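Local coordinates for Lmo0651 protein (Listeria monocytogenes serovar 1/2a, PDB 6EP3) that controls expression of the Agr system and mediates virulence as a GntR-family transcription factor that probably binds specific regulatory DNA sequences, at residues 128-133 with 165-170; 11-16 with 48-53; 107-112 with 140-145; 85-90 with 155-160. All blocks are in the same frame, centred on the assembly; numbering follows the deposited sequence.

Contact 1. Residues 128-133 with 165-170; sequences NYFDAH and DGINMF. With EDO (1,2-ethanediol), chain L.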
loop_
_atom_site.group_PDB
_atom_site.type_symbol
_atom_site.label_atom_id
_atom_site.label_comp_id
_atom_site.label_asym_id
_atom_site.label_seq_id
_atom_site.Cartn_x
_atom_site.Cartn_y
_atom_site.Cartn_z
ATOM N N ASN B 128 14.364 -12.062 -14.608
ATOM C CA ASN B 128 13.126 -12.803 -14.783
ATOM C C ASN B 128 12.892 -13.775 -13.636
ATOM O O ASN B 128 11.743 -14.002 -13.253
ATOM C CB ASN B 128 13.136 -13.527 -16.124
ATOM C CG ASN B 128 12.806 -12.603 -17.273
ATOM O OD1 ASN B 128 11.910 -11.766 -17.170
ATOM N ND2 ASN B 128 13.520 -12.755 -18.384
ATOM N N TYR B 129 13.958 -14.324 -13.045
ATOM C CA TYR B 129 13.782 -15.185 -11.879
ATOM C C TYR B 129 13.263 -14.399 -10.681
ATOM O O TYR B 129 12.397 -14.886 -9.946
ATOM C CB TYR B 129 15.095 -15.887 -11.529
ATOM C CG TYR B 129 14.978 -16.745 -10.292
ATOM C CD1 TYR B 129 14.442 -18.025 -10.356
ATOM C CD2 TYR B 129 15.387 -16.266 -9.056
ATOM C CE1 TYR B 129 14.325 -18.804 -9.219
ATOM C CE2 TYR B 129 15.270 -17.034 -7.916
ATOM C CZ TYR B 129 14.739 -18.298 -8.001
ATOM O OH TYR B 129 14.630 -19.058 -6.859
ATOM N N PHE B 130 13.805 -13.202 -10.451
ATOM C CA PHE B 130 13.290 -12.333 -9.395
ATOM C C PHE B 130 11.813 -12.025 -9.620
ATOM O O PHE B 130 10.988 -12.145 -8.703
ATOM C CB PHE B 130 14.113 -11.044 -9.348
ATOM C CG PHE B 130 14.171 -10.388 -7.989
ATOM C CD1 PHE B 130 14.253 -11.144 -6.831
ATOM C CD2 PHE B 130 14.169 -9.006 -7.879
ATOM C CE1 PHE B 130 14.317 -10.531 -5.586
ATOM C CE2 PHE B 130 14.230 -8.386 -6.639
ATOM C CZ PHE B 130 14.305 -9.150 -5.491
ATOM N N ASP B 131 11.461 -11.641 -10.853
ATOM C CA ASP B 131 10.067 -11.346 -11.173
ATOM C C ASP B 131 9.176 -12.566 -10.961
ATOM O O ASP B 131 8.054 -12.443 -10.462
ATOM C CB ASP B 131 9.955 -10.859 -12.617
ATOM C CG ASP B 131 10.569 -9.493 -12.823
ATOM O OD1 ASP B 131 10.865 -8.808 -11.819
ATOM O OD2 ASP B 131 10.773 -9.112 -13.996
ATOM N N ALA B 132 9.665 -13.758 -11.321
ATOM C CA ALA B 132 8.861 -14.970 -11.192
ATOM C C ALA B 132 8.664 -15.359 -9.731
ATOM O O ALA B 132 7.580 -15.807 -9.339
ATOM C CB ALA B 132 9.523 -16.109 -11.976
ATOM N N HIS B 133 9.711 -15.212 -8.917
ATOM C CA HIS B 133 9.585 -15.384 -7.474
ATOM C C HIS B 133 8.531 -14.438 -6.907
ATOM O O HIS B 133 7.675 -14.841 -6.101
ATOM C CB HIS B 133 10.959 -15.150 -6.838
ATOM C CG HIS B 133 10.964 -15.172 -5.343
ATOM N ND1 HIS B 133 10.422 -16.203 -4.607
ATOM C CD2 HIS B 133 11.466 -14.291 -4.446
ATOM C CE1 HIS B 133 10.584 -15.953 -3.320
ATOM N NE2 HIS B 133 11.212 -14.798 -3.196
ATOM N N ASP B 165 19.522 -4.260 -3.379
ATOM C CA ASP B 165 20.386 -5.264 -3.979
ATOM C C ASP B 165 19.929 -6.678 -3.647
ATOM O O ASP B 165 20.712 -7.622 -3.784
ATOM C CB ASP B 165 21.835 -5.068 -3.529
ATOM C CG ASP B 165 22.423 -3.751 -3.996
ATOM O OD1 ASP B 165 22.872 -2.963 -3.137
ATOM O OD2 ASP B 165 22.444 -3.506 -5.220
ATOM N N GLY B 166 18.681 -6.838 -3.201
ATOM C CA GLY B 166 18.188 -8.143 -2.795
ATOM C C GLY B 166 18.214 -9.189 -3.891
ATOM O O GLY B 166 18.212 -10.386 -3.590
ATOM N N ILE B 167 18.249 -8.765 -5.155
ATOM C CA ILE B 167 18.315 -9.726 -6.250
ATOM C C ILE B 167 19.674 -10.415 -6.284
ATOM O O ILE B 167 19.782 -11.562 -6.730
ATOM C CB ILE B 167 18.002 -9.026 -7.588
ATOM C CG1 ILE B 167 17.842 -10.050 -8.715
ATOM C CG2 ILE B 167 19.081 -8.003 -7.933
ATOM C CD1 ILE B 167 17.424 -9.443 -10.036
ATOM N N ASN B 168 20.726 -9.745 -5.797
ATOM C CA ASN B 168 22.059 -10.343 -5.788
ATOM C C ASN B 168 22.093 -11.645 -5.001
ATOM O O ASN B 168 22.914 -12.524 -5.288
ATOM C CB ASN B 168 23.071 -9.346 -5.222
ATOM C CG ASN B 168 23.253 -8.134 -6.114
ATOM O OD1 ASN B 168 22.679 -8.058 -7.201
ATOM N ND2 ASN B 168 24.042 -7.171 -5.652
ATOM N N MET B 169 21.217 -11.781 -4.005
ATOM C CA MET B 169 21.095 -13.026 -3.256
ATOM C C MET B 169 20.867 -14.216 -4.181
ATOM O O MET B 169 21.407 -15.307 -3.956
ATOM C CB MET B 169 19.951 -12.883 -2.253
ATOM C CG MET B 169 19.579 -14.115 -1.473
ATOM S SD MET B 169 18.071 -13.783 -0.530
ATOM C CE MET B 169 17.161 -12.757 -1.673
ATOM N N PHE B 170 20.091 -14.020 -5.240
ATOM C CA PHE B 170 19.787 -15.095 -6.171
ATOM C C PHE B 170 20.862 -15.278 -7.240
ATOM O O PHE B 170 20.658 -16.054 -8.179
ATOM C CB PHE B 170 18.419 -14.848 -6.810
ATOM C CG PHE B 170 17.294 -14.830 -5.817
ATOM C CD1 PHE B 170 16.997 -15.961 -5.071
ATOM C CD2 PHE B 170 16.547 -13.682 -5.610
ATOM C CE1 PHE B 170 15.968 -15.955 -4.150
ATOM C CE2 PHE B 170 15.515 -13.667 -4.687
ATOM C CZ PHE B 170 15.225 -14.804 -3.955
HETATM C C1 EDO L . 11.044 -11.979 -1.432
HETATM O O1 EDO L . 12.220 -12.793 -1.398
HETATM C C2 EDO L . 11.458 -10.522 -1.597
HETATM O O2 EDO L . 12.223 -10.389 -2.801
#
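Phe130, on helix 126-142, and Ile167, in the linker between helices 147-163 and 173-192, bring the two backbones closest, their CA atoms 6.5 Å apart. Ile167 lies over one face of the Phe130 ring: its CB stands 3.9 Å from the ring centroid and 14° off the normal, a CH-pi contact that suits a branched aliphatic chain. Ile167 CD1 reaches Phe130 CB at 3.7 Å. Phe170 enters between three aromatic side chains of the helix. Tyr129 points its CE2 edge at the Phe170 face, a T-shaped pair with planes at 69°, while its hydroxyl is hydrogen-bonded to Asn180 on helix 173-192. The Phe130 and Phe170 rings meet rim to rim, with Phe130 CE1 3.5 Å from Phe170 CE2. This aromatic cluster belongs to the all-helical FCD domain and packs the linker against helix 126-142. With CG anti to the backbone N (chi1 175°), His133 turns its face to the edge of Phe170, an offset edge-to-face pair. An imidazole can pack and bond at once: His133 NE2 makes a 2.9 Å hydrogen bond with O1 of an ethanediol, probably from the crystallisation liquor, which Tyr80 and His134 also hold.

Contact 2. Residues 11-16 with 48-53; sequences MVYNLL and RKAIAT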
loop_
_atom_site.group_PDB
_atom_site.type_symbol
_atom_site.label_atom_id
_atom_site.label_comp_id
_atom_site.label_asym_id
_atom_site.label_seq_id
_atom_site.Cartn_x
_atom_site.Cartn_y
_atom_site.Cartn_z
ATOM N N MET B 11 9.930 6.825 -21.356
ATOM C CA MET B 11 11.326 7.247 -21.426
ATOM C C MET B 11 11.634 8.252 -20.328
ATOM O O MET B 11 12.477 8.006 -19.457
ATOM C CB MET B 11 11.633 7.853 -22.800
ATOM C CG MET B 11 12.948 8.625 -22.837
ATOM S SD MET B 11 13.234 9.513 -24.382
ATOM C CE MET B 11 13.923 8.206 -25.398
ATOM N N VAL B 12 10.921 9.380 -20.340
ATOM C CA VAL B 12 11.191 10.433 -19.366
ATOM C C VAL B 12 11.083 9.862 -17.962
ATOM O O VAL B 12 12.001 9.995 -17.141
ATOM C CB VAL B 12 10.226 11.613 -19.570
ATOM C CG1 VAL B 12 10.211 12.509 -18.341
ATOM C CG2 VAL B 12 10.613 12.397 -20.801
ATOM N N TYR B 13 9.980 9.151 -17.700
ATOM C CA TYR B 13 9.813 8.457 -16.431
ATOM C C TYR B 13 11.076 7.682 -16.091
ATOM O O TYR B 13 11.754 7.971 -15.094
ATOM C CB TYR B 13 8.594 7.532 -16.502
ATOM C CG TYR B 13 8.413 6.640 -15.294
ATOM C CD1 TYR B 13 7.683 7.072 -14.199
ATOM C CD2 TYR B 13 8.954 5.357 -15.255
ATOM C CE1 TYR B 13 7.508 6.267 -13.092
ATOM C CE2 TYR B 13 8.782 4.543 -14.151
ATOM C CZ TYR B 13 8.059 5.006 -13.070
ATOM O OH TYR B 13 7.882 4.204 -11.967
ATOM N N ASN B 14 11.439 6.736 -16.962
ATOM C CA ASN B 14 12.615 5.913 -16.717
ATOM C C ASN B 14 13.836 6.783 -16.470
ATOM O O ASN B 14 14.570 6.580 -15.496
ATOM C CB ASN B 14 12.847 4.963 -17.892
ATOM C CG ASN B 14 11.964 3.736 -17.821
ATOM O OD1 ASN B 14 10.824 3.747 -18.289
ATOM N ND2 ASN B 14 12.479 2.672 -17.219
ATOM N N LEU B 15 14.034 7.796 -17.318
ATOM C CA LEU B 15 15.158 8.706 -17.138
ATOM C C LEU B 15 15.162 9.262 -15.722
ATOM O O LEU B 15 16.135 9.099 -14.974
ATOM C CB LEU B 15 15.087 9.828 -18.174
ATOM C CG LEU B 15 15.684 9.482 -19.540
ATOM C CD1 LEU B 15 15.629 10.682 -20.475
ATOM C CD2 LEU B 15 17.108 8.962 -19.400
ATOM N N LEU B 16 14.042 9.870 -15.319
ATOM C CA LEU B 16 13.953 10.410 -13.971
ATOM C C LEU B 16 14.221 9.325 -12.939
ATOM O O LEU B 16 14.988 9.536 -11.989
ATOM C CB LEU B 16 12.578 11.040 -13.751
ATOM C CG LEU B 16 12.467 11.998 -12.567
ATOM C CD1 LEU B 16 13.474 13.124 -12.718
ATOM C CD2 LEU B 16 11.056 12.550 -12.455
ATOM N N ARG B 48 5.890 16.210 -15.944
ATOM C CA ARG B 48 4.825 16.313 -14.952
ATOM C C ARG B 48 4.172 14.958 -14.714
ATOM O O ARG B 48 4.129 14.463 -13.580
ATOM C CB ARG B 48 3.792 17.344 -15.419
ATOM C CG ARG B 48 2.406 17.183 -14.820
ATOM C CD ARG B 48 1.492 18.330 -15.231
ATOM N NE ARG B 48 1.768 19.551 -14.478
ATOM C CZ ARG B 48 1.577 20.779 -14.949
ATOM N NH1 ARG B 48 1.113 20.950 -16.179
ATOM N NH2 ARG B 48 1.854 21.835 -14.194
ATOM N N LYS B 49 3.714 14.323 -15.798
ATOM C CA LYS B 49 3.075 13.017 -15.700
ATOM C C LYS B 49 3.950 12.046 -14.921
ATOM O O LYS B 49 3.509 11.439 -13.936
ATOM C CB LYS B 49 2.786 12.483 -17.105
ATOM C CG LYS B 49 1.389 12.802 -17.616
ATOM C CD LYS B 49 1.029 11.973 -18.840
ATOM C CE LYS B 49 1.489 12.641 -20.120
ATOM N NZ LYS B 49 0.673 12.195 -21.281
ATOM N N ALA B 50 5.218 11.931 -15.328
ATOM C CA ALA B 50 6.163 11.076 -14.619
ATOM C C ALA B 50 6.143 11.357 -13.124
ATOM O O ALA B 50 5.941 10.446 -12.310
ATOM C CB ALA B 50 7.569 11.273 -15.190
ATOM N N ILE B 51 6.305 12.630 -12.750
ATOM C CA ILE B 51 6.322 12.996 -11.336
ATOM C C ILE B 51 5.048 12.519 -10.652
ATOM O O ILE B 51 5.094 11.893 -9.584
ATOM C CB ILE B 51 6.519 14.514 -11.177
ATOM C CG1 ILE B 51 7.997 14.865 -11.330
ATOM C CG2 ILE B 51 6.027 14.981 -9.816
ATOM C CD1 ILE B 51 8.274 16.345 -11.319
ATOM N N ALA B 52 3.895 12.768 -11.283
ATOM C CA ALA B 52 2.636 12.312 -10.706
ATOM C C ALA B 52 2.683 10.816 -10.435
ATOM O O ALA B 52 2.364 10.360 -9.331
ATOM C CB ALA B 52 1.473 12.663 -11.636
ATOM N N THR B 53 3.142 10.043 -11.424
ATOM C CA THR B 53 3.250 8.603 -11.233
ATOM C C THR B 53 4.160 8.279 -10.057
ATOM O O THR B 53 3.806 7.464 -9.196
ATOM C CB THR B 53 3.753 7.940 -12.515
ATOM O OG1 THR B 53 2.901 8.318 -13.604
ATOM C CG2 THR B 53 3.735 6.427 -12.375
#
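The DNA-binding part of a GntR regulator is a winged helix-turn-helix, and here its first helix, 8-21, packs on helix 44-56, the probable recognition helix of the family fold. Their local axes pass 8.8 Å apart at a crossing angle of -59°. At the nearest point, where the CA atoms of Tyr13 and Ala50 are 4.8 Å apart, Ala50 sets its small CB 3.8 Å from Tyr13 CA, against the backbone itself; a methyl suits this place because little room remains between the helices. On one flank the Tyr13 ring crosses Thr53, Tyr13 CE1 to Thr53 CG2 at 3.8 Å, and its OH is hydrogen-bonded to Gln57, just past the helix end. While CG2 of Thr53 takes the tyrosine, Thr53 OG1 bonds to Lys49 O at 3.2 Å, from above the carbonyl plane. On the other flank Leu16 CD2 touches Ile51 CG1 at 4.0 Å, aliphatic against aliphatic. Helix 33-40 adds to this core, with Phe40 on Val12 and Leu36 on Leu16, while Thr53 also packs on Tyr62, in strand 60-63 of the second subunit.

Contact 3. Residues 107-112 with 140-145; sequences LEKLYA and LISFAE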
loop_
_atom_site.group_PDB
_atom_site.type_symbol
_atom_site.label_atom_id
_atom_site.label_comp_id
_atom_site.label_asym_id
_atom_site.label_seq_id
_atom_site.Cartn_x
_atom_site.Cartn_y
_atom_site.Cartn_z
ATOM N N LEU B 107 -4.475 -23.332 -7.654
ATOM C CA LEU B 107 -3.195 -24.009 -7.474
ATOM C C LEU B 107 -2.519 -24.333 -8.800
ATOM O O LEU B 107 -1.303 -24.566 -8.817
ATOM C CB LEU B 107 -3.385 -25.292 -6.664
ATOM C CG LEU B 107 -3.886 -25.082 -5.236
ATOM C CD1 LEU B 107 -4.051 -26.415 -4.538
ATOM C CD2 LEU B 107 -2.927 -24.187 -4.463
ATOM N N GLU B 108 -3.269 -24.347 -9.906
ATOM C CA GLU B 108 -2.647 -24.581 -11.206
ATOM C C GLU B 108 -1.847 -23.367 -11.652
ATOM O O GLU B 108 -0.737 -23.501 -12.184
ATOM C CB GLU B 108 -3.714 -24.923 -12.240
ATOM C CG GLU B 108 -4.454 -26.208 -11.949
ATOM C CD GLU B 108 -5.777 -26.276 -12.671
ATOM O OE1 GLU B 108 -6.221 -25.229 -13.188
ATOM O OE2 GLU B 108 -6.375 -27.372 -12.720
ATOM N N LYS B 109 -2.387 -22.171 -11.417
ATOM C CA LYS B 109 -1.620 -20.957 -11.665
ATOM C C LYS B 109 -0.380 -20.911 -10.786
ATOM O O LYS B 109 0.698 -20.514 -11.240
ATOM C CB LYS B 109 -2.499 -19.728 -11.434
ATOM C CG LYS B 109 -1.944 -18.450 -12.038
ATOM C CD LYS B 109 -2.917 -17.290 -11.879
ATOM C CE LYS B 109 -3.117 -16.932 -10.413
ATOM N NZ LYS B 109 -3.868 -15.657 -10.223
ATOM N N LEU B 110 -0.511 -21.325 -9.525
ATOM C CA LEU B 110 0.638 -21.334 -8.628
ATOM C C LEU B 110 1.703 -22.306 -9.119
ATOM O O LEU B 110 2.902 -22.003 -9.079
ATOM C CB LEU B 110 0.189 -21.697 -7.214
ATOM C CG LEU B 110 1.193 -21.526 -6.076
ATOM C CD1 LEU B 110 1.385 -20.051 -5.753
ATOM C CD2 LEU B 110 0.715 -22.282 -4.855
ATOM N N TYR B 111 1.280 -23.485 -9.576
ATOM C CA TYR B 111 2.225 -24.443 -10.138
ATOM C C TYR B 111 2.934 -23.858 -11.351
ATOM O O TYR B 111 4.153 -24.008 -11.500
ATOM C CB TYR B 111 1.494 -25.735 -10.497
ATOM C CG TYR B 111 2.392 -26.867 -10.928
ATOM C CD1 TYR B 111 3.098 -27.609 -9.993
ATOM C CD2 TYR B 111 2.511 -27.211 -12.266
ATOM C CE1 TYR B 111 3.913 -28.654 -10.379
ATOM C CE2 TYR B 111 3.322 -28.259 -12.666
ATOM C CZ TYR B 111 4.021 -28.975 -11.717
ATOM O OH TYR B 111 4.834 -30.013 -12.104
ATOM N N ALA B 112 2.190 -23.162 -12.214
ATOM C CA ALA B 112 2.814 -22.530 -13.374
ATOM C C ALA B 112 3.840 -21.484 -12.952
ATOM O O ALA B 112 4.912 -21.379 -13.558
ATOM C CB ALA B 112 1.747 -21.908 -14.272
ATOM N N LEU B 140 0.203 -16.525 -4.197
ATOM C CA LEU B 140 -0.121 -16.880 -2.817
ATOM C C LEU B 140 -1.006 -15.821 -2.168
ATOM O O LEU B 140 -2.008 -16.143 -1.518
ATOM C CB LEU B 140 1.162 -17.046 -2.003
ATOM C CG LEU B 140 1.942 -18.337 -2.216
ATOM C CD1 LEU B 140 3.137 -18.366 -1.280
ATOM C CD2 LEU B 140 1.042 -19.534 -1.980
ATOM N N ILE B 141 -0.665 -14.548 -2.366
ATOM C CA ILE B 141 -1.425 -13.471 -1.730
ATOM C C ILE B 141 -2.803 -13.332 -2.365
ATOM O O ILE B 141 -3.797 -13.071 -1.675
ATOM C CB ILE B 141 -0.635 -12.154 -1.792
ATOM C CG1 ILE B 141 0.655 -12.296 -0.993
ATOM C CG2 ILE B 141 -1.476 -10.998 -1.260
ATOM C CD1 ILE B 141 1.449 -11.038 -0.896
ATOM N N SER B 142 -2.887 -13.508 -3.683
ATOM C CA SER B 142 -4.163 -13.440 -4.376
ATOM C C SER B 142 -5.105 -14.529 -3.910
ATOM O O SER B 142 -6.321 -14.403 -4.083
ATOM C CB SER B 142 -3.952 -13.567 -5.884
ATOM O OG SER B 142 -3.910 -14.933 -6.267
ATOM N N PHE B 143 -4.566 -15.598 -3.321
ATOM C CA PHE B 143 -5.452 -16.594 -2.727
ATOM C C PHE B 143 -6.410 -15.989 -1.700
ATOM O O PHE B 143 -7.441 -16.599 -1.399
ATOM C CB PHE B 143 -4.638 -17.722 -2.090
ATOM C CG PHE B 143 -3.984 -18.639 -3.093
ATOM C CD1 PHE B 143 -4.321 -18.573 -4.435
ATOM C CD2 PHE B 143 -3.040 -19.568 -2.688
ATOM C CE1 PHE B 143 -3.725 -19.417 -5.360
ATOM C CE2 PHE B 143 -2.442 -20.411 -3.601
ATOM C CZ PHE B 143 -2.786 -20.335 -4.943
ATOM N N ALA B 144 -6.108 -14.805 -1.160
ATOM C CA ALA B 144 -7.037 -14.139 -0.256
ATOM C C ALA B 144 -8.182 -13.444 -0.981
ATOM O O ALA B 144 -9.140 -13.029 -0.321
ATOM C CB ALA B 144 -6.305 -13.111 0.614
ATOM N N GLU B 145 -8.105 -13.305 -2.307
ATOM C CA GLU B 145 -9.092 -12.548 -3.077
ATOM C C GLU B 145 -9.203 -11.114 -2.563
ATOM O O GLU B 145 -10.280 -10.626 -2.219
ATOM C CB GLU B 145 -10.453 -13.249 -3.109
ATOM C CG GLU B 145 -10.437 -14.523 -3.949
ATOM C CD GLU B 145 -11.174 -15.677 -3.312
ATOM O OE1 GLU B 145 -10.548 -16.402 -2.515
ATOM O OE2 GLU B 145 -12.373 -15.863 -3.615
#
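Leu107 and Leu110 close on Phe143 where the start of helix 107-123 lies beside the end of helix 126-142, two neighbours in the helical bundle of the FCD domain. The packed part is wholly apolar. Leu110 divides its methyls: CD1 meets Leu140 CD2 at 3.8 Å, and CD2 comes to the edge of the Phe143 ring, 3.9 Å from CE2. Leucine suits this place because its forked end can serve two partners at once. Leu107 reaches the same ring obliquely with CD2, and Leu190 of helix 173-192 packs on both Leu140 and Phe143. Phe143 itself sits in a type I turn that begins at Ser142 and is closed by Glu145, with positive phi. The other side is looser and more polar. Lys109, its chain bent at chi3 (65°), has its side chain about 3 Å from a sulfate, probably from the crystallisation liquor. Ser142 OG is hydrogen-bonded to the backbone of Cys139, and Lys109 NZ comes no nearer to Ser142 OG than 4.0 Å.

Contact 4. Residues 85-90 with 155-160; sequences ETIEIF and QIFFQM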
loop_
_atom_site.group_PDB
_atom_site.type_symbol
_atom_site.label_atom_id
_atom_site.label_comp_id
_atom_site.label_asym_id
_atom_site.label_seq_id
_atom_site.Cartn_x
_atom_site.Cartn_y
_atom_site.Cartn_z
ATOM N N GLU B 85 8.731 -8.425 5.921
ATOM C CA GLU B 85 7.772 -8.696 6.986
ATOM C C GLU B 85 6.363 -8.319 6.551
ATOM O O GLU B 85 5.399 -9.050 6.824
ATOM C CB GLU B 85 8.167 -7.947 8.258
ATOM C CG GLU B 85 9.471 -8.423 8.874
ATOM C CD GLU B 85 9.921 -7.557 10.036
ATOM O OE1 GLU B 85 10.821 -7.992 10.784
ATOM O OE2 GLU B 85 9.379 -6.442 10.201
ATOM N N THR B 86 6.221 -7.180 5.868
ATOM C CA THR B 86 4.912 -6.827 5.323
ATOM C C THR B 86 4.417 -7.902 4.360
ATOM O O THR B 86 3.270 -8.374 4.456
ATOM C CB THR B 86 4.979 -5.463 4.636
ATOM O OG1 THR B 86 5.340 -4.460 5.598
ATOM C CG2 THR B 86 3.639 -5.112 4.002
ATOM N N ILE B 87 5.289 -8.317 3.437
ATOM C CA ILE B 87 4.928 -9.357 2.478
ATOM C C ILE B 87 4.479 -10.618 3.201
ATOM O O ILE B 87 3.475 -11.239 2.832
ATOM C CB ILE B 87 6.110 -9.636 1.533
ATOM C CG1 ILE B 87 6.385 -8.416 0.654
ATOM C CG2 ILE B 87 5.843 -10.866 0.676
ATOM C CD1 ILE B 87 7.679 -8.496 -0.104
ATOM N N GLU B 88 5.191 -10.996 4.264
ATOM C CA GLU B 88 4.937 -12.278 4.908
ATOM C C GLU B 88 3.664 -12.259 5.739
ATOM O O GLU B 88 2.937 -13.258 5.777
ATOM C CB GLU B 88 6.130 -12.670 5.781
ATOM C CG GLU B 88 5.932 -13.972 6.547
ATOM C CD GLU B 88 7.105 -14.316 7.449
ATOM O OE1 GLU B 88 8.075 -13.528 7.504
ATOM O OE2 GLU B 88 7.057 -15.381 8.100
ATOM N N ILE B 89 3.354 -11.137 6.394
ATOM C CA ILE B 89 2.053 -11.054 7.050
ATOM C C ILE B 89 0.940 -11.172 6.014
ATOM O O ILE B 89 -0.054 -11.880 6.232
ATOM C CB ILE B 89 1.931 -9.791 7.931
ATOM C CG1 ILE B 89 1.776 -8.511 7.119
ATOM C CG2 ILE B 89 3.122 -9.683 8.874
ATOM C CD1 ILE B 89 1.582 -7.294 7.979
ATOM N N PHE B 90 1.101 -10.515 4.856
ATOM C CA PHE B 90 0.089 -10.646 3.808
ATOM C C PHE B 90 -0.060 -12.097 3.337
ATOM O O PHE B 90 -1.182 -12.595 3.182
ATOM C CB PHE B 90 0.428 -9.734 2.631
ATOM C CG PHE B 90 -0.078 -8.333 2.794
ATOM C CD1 PHE B 90 -1.377 -8.098 3.215
ATOM C CD2 PHE B 90 0.742 -7.252 2.529
ATOM C CE1 PHE B 90 -1.846 -6.808 3.371
ATOM C CE2 PHE B 90 0.278 -5.959 2.680
ATOM C CZ PHE B 90 -1.018 -5.737 3.102
ATOM N N GLN B 155 3.517 -2.896 -5.418
ATOM C CA GLN B 155 4.284 -1.674 -5.186
ATOM C C GLN B 155 5.541 -1.968 -4.373
ATOM O O GLN B 155 6.624 -1.428 -4.649
ATOM C CB GLN B 155 3.414 -0.643 -4.464
ATOM C CG GLN B 155 2.710 0.320 -5.398
ATOM C CD GLN B 155 3.665 1.205 -6.165
ATOM O OE1 GLN B 155 3.431 1.518 -7.332
ATOM N NE2 GLN B 155 4.752 1.613 -5.518
ATOM N N ILE B 156 5.410 -2.830 -3.362
ATOM C CA ILE B 156 6.571 -3.242 -2.572
ATOM C C ILE B 156 7.613 -3.921 -3.455
ATOM O O ILE B 156 8.820 -3.667 -3.330
ATOM C CB ILE B 156 6.139 -4.169 -1.425
ATOM C CG1 ILE B 156 5.396 -3.386 -0.344
ATOM C CG2 ILE B 156 7.348 -4.893 -0.849
ATOM C CD1 ILE B 156 4.950 -4.262 0.797
ATOM N N PHE B 157 7.168 -4.821 -4.337
ATOM C CA PHE B 157 8.092 -5.523 -5.221
ATOM C C PHE B 157 8.788 -4.548 -6.157
ATOM O O PHE B 157 9.986 -4.684 -6.435
ATOM C CB PHE B 157 7.341 -6.582 -6.034
ATOM C CG PHE B 157 7.021 -7.833 -5.268
ATOM C CD1 PHE B 157 7.878 -8.301 -4.291
ATOM C CD2 PHE B 157 5.869 -8.553 -5.543
ATOM C CE1 PHE B 157 7.594 -9.459 -3.585
ATOM C CE2 PHE B 157 5.578 -9.714 -4.845
ATOM C CZ PHE B 157 6.442 -10.167 -3.865
ATOM N N PHE B 158 8.046 -3.560 -6.655
ATOM C CA PHE B 158 8.645 -2.525 -7.489
ATOM C C PHE B 158 9.761 -1.814 -6.741
ATOM O O PHE B 158 10.873 -1.636 -7.265
ATOM C CB PHE B 158 7.574 -1.527 -7.930
ATOM C CG PHE B 158 8.109 -0.391 -8.750
ATOM C CD1 PHE B 158 8.508 0.791 -8.152
ATOM C CD2 PHE B 158 8.208 -0.508 -10.128
ATOM C CE1 PHE B 158 9.002 1.833 -8.911
ATOM C CE2 PHE B 158 8.699 0.532 -10.893
ATOM C CZ PHE B 158 9.098 1.702 -10.283
ATOM N N GLN B 159 9.472 -1.394 -5.511
ATOM C CA GLN B 159 10.469 -0.674 -4.729
ATOM C C GLN B 159 11.692 -1.544 -4.459
ATOM O O GLN B 159 12.830 -1.072 -4.553
ATOM C CB GLN B 159 9.847 -0.179 -3.421
ATOM C CG GLN B 159 8.839 0.952 -3.605
ATOM C CD GLN B 159 9.222 2.212 -2.848
ATOM O OE1 GLN B 159 10.380 2.400 -2.479
ATOM N NE2 GLN B 159 8.244 3.082 -2.613
ATOM N N MET B 160 11.483 -2.824 -4.151
ATOM C CA MET B 160 12.618 -3.712 -3.915
ATOM C C MET B 160 13.470 -3.860 -5.169
ATOM O O MET B 160 14.690 -3.646 -5.132
ATOM C CB MET B 160 12.139 -5.074 -3.417
ATOM C CG MET B 160 11.977 -5.126 -1.915
ATOM S SD MET B 160 11.621 -6.776 -1.308
ATOM C CE MET B 160 10.187 -7.140 -2.280
#
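With CG1 anti to its carbonyl carbon (chi1 -66°) and the chain then extended (chi2 169°), Ile87 sends CD1 straight out from helix 77-101 towards helix 147-163; Ile156 has nearly the same torsions and answers from the other helix. The two helices are antiparallel members of the FCD bundle, their local axes 11.3 Å apart at a crossing angle of -152°, a separation bridged mainly by isoleucine, phenylalanine and methionine side chains. The two isoleucine side chains lie alongside each other, running opposite ways, so that Ile87 CD1 lies 3.7 Å from Ile156 CG2, while Ile156 CD1 travels on to Thr86 CG2 at 3.6 Å. Beta-branching suits Ile156, which offers CG2 to Ile87 and CD1 to Thr86; Ile87 instead inserts its single CG1-CD1 arm between three side chains. In Thr86 the methyl packs inward, whereas OG1 is hydrogen-bonded to Gln149 of the second subunit, so the contact borders the dimer interface, where Phe90 also meets Phe90 of that subunit. Ile87 CD1 also meets Phe157 CE1 at 3.6 Å, obliquely to the ring, which is itself stacked with His134, and Phe206 of helix 195-219 packs on the isoleucine as well. Met160, flexible enough to bend at chi3, meets Ile87 tip to tip, Met160 CE standing 3.6 Å from Ile87 CD1.

How the contacts relate
From the N terminus, contact 2 comes first and is complete before the others begin: it closes a loop of 31 residues within the DNA-binding part, tying helix 8-21 to helix 44-56. The remaining three share the FCD domain. Contact 4 opens on helix 77-101 and closes on helix 147-163, spanning 64 residues, and contact 3, joining helix 107-123 to the end of helix 126-142, lies wholly within that span. Contact 1 joins helix 126-142 to the linker before helix 173-192, so it crosses both. Contacts 3 and 4 touch where Ile141 CD1 packs on Phe90 CB, 3.9 Å away. Between the two domains, Tyr13 OH of contact 2 packs against Phe158 CZ of contact 4, 3.3 Å away.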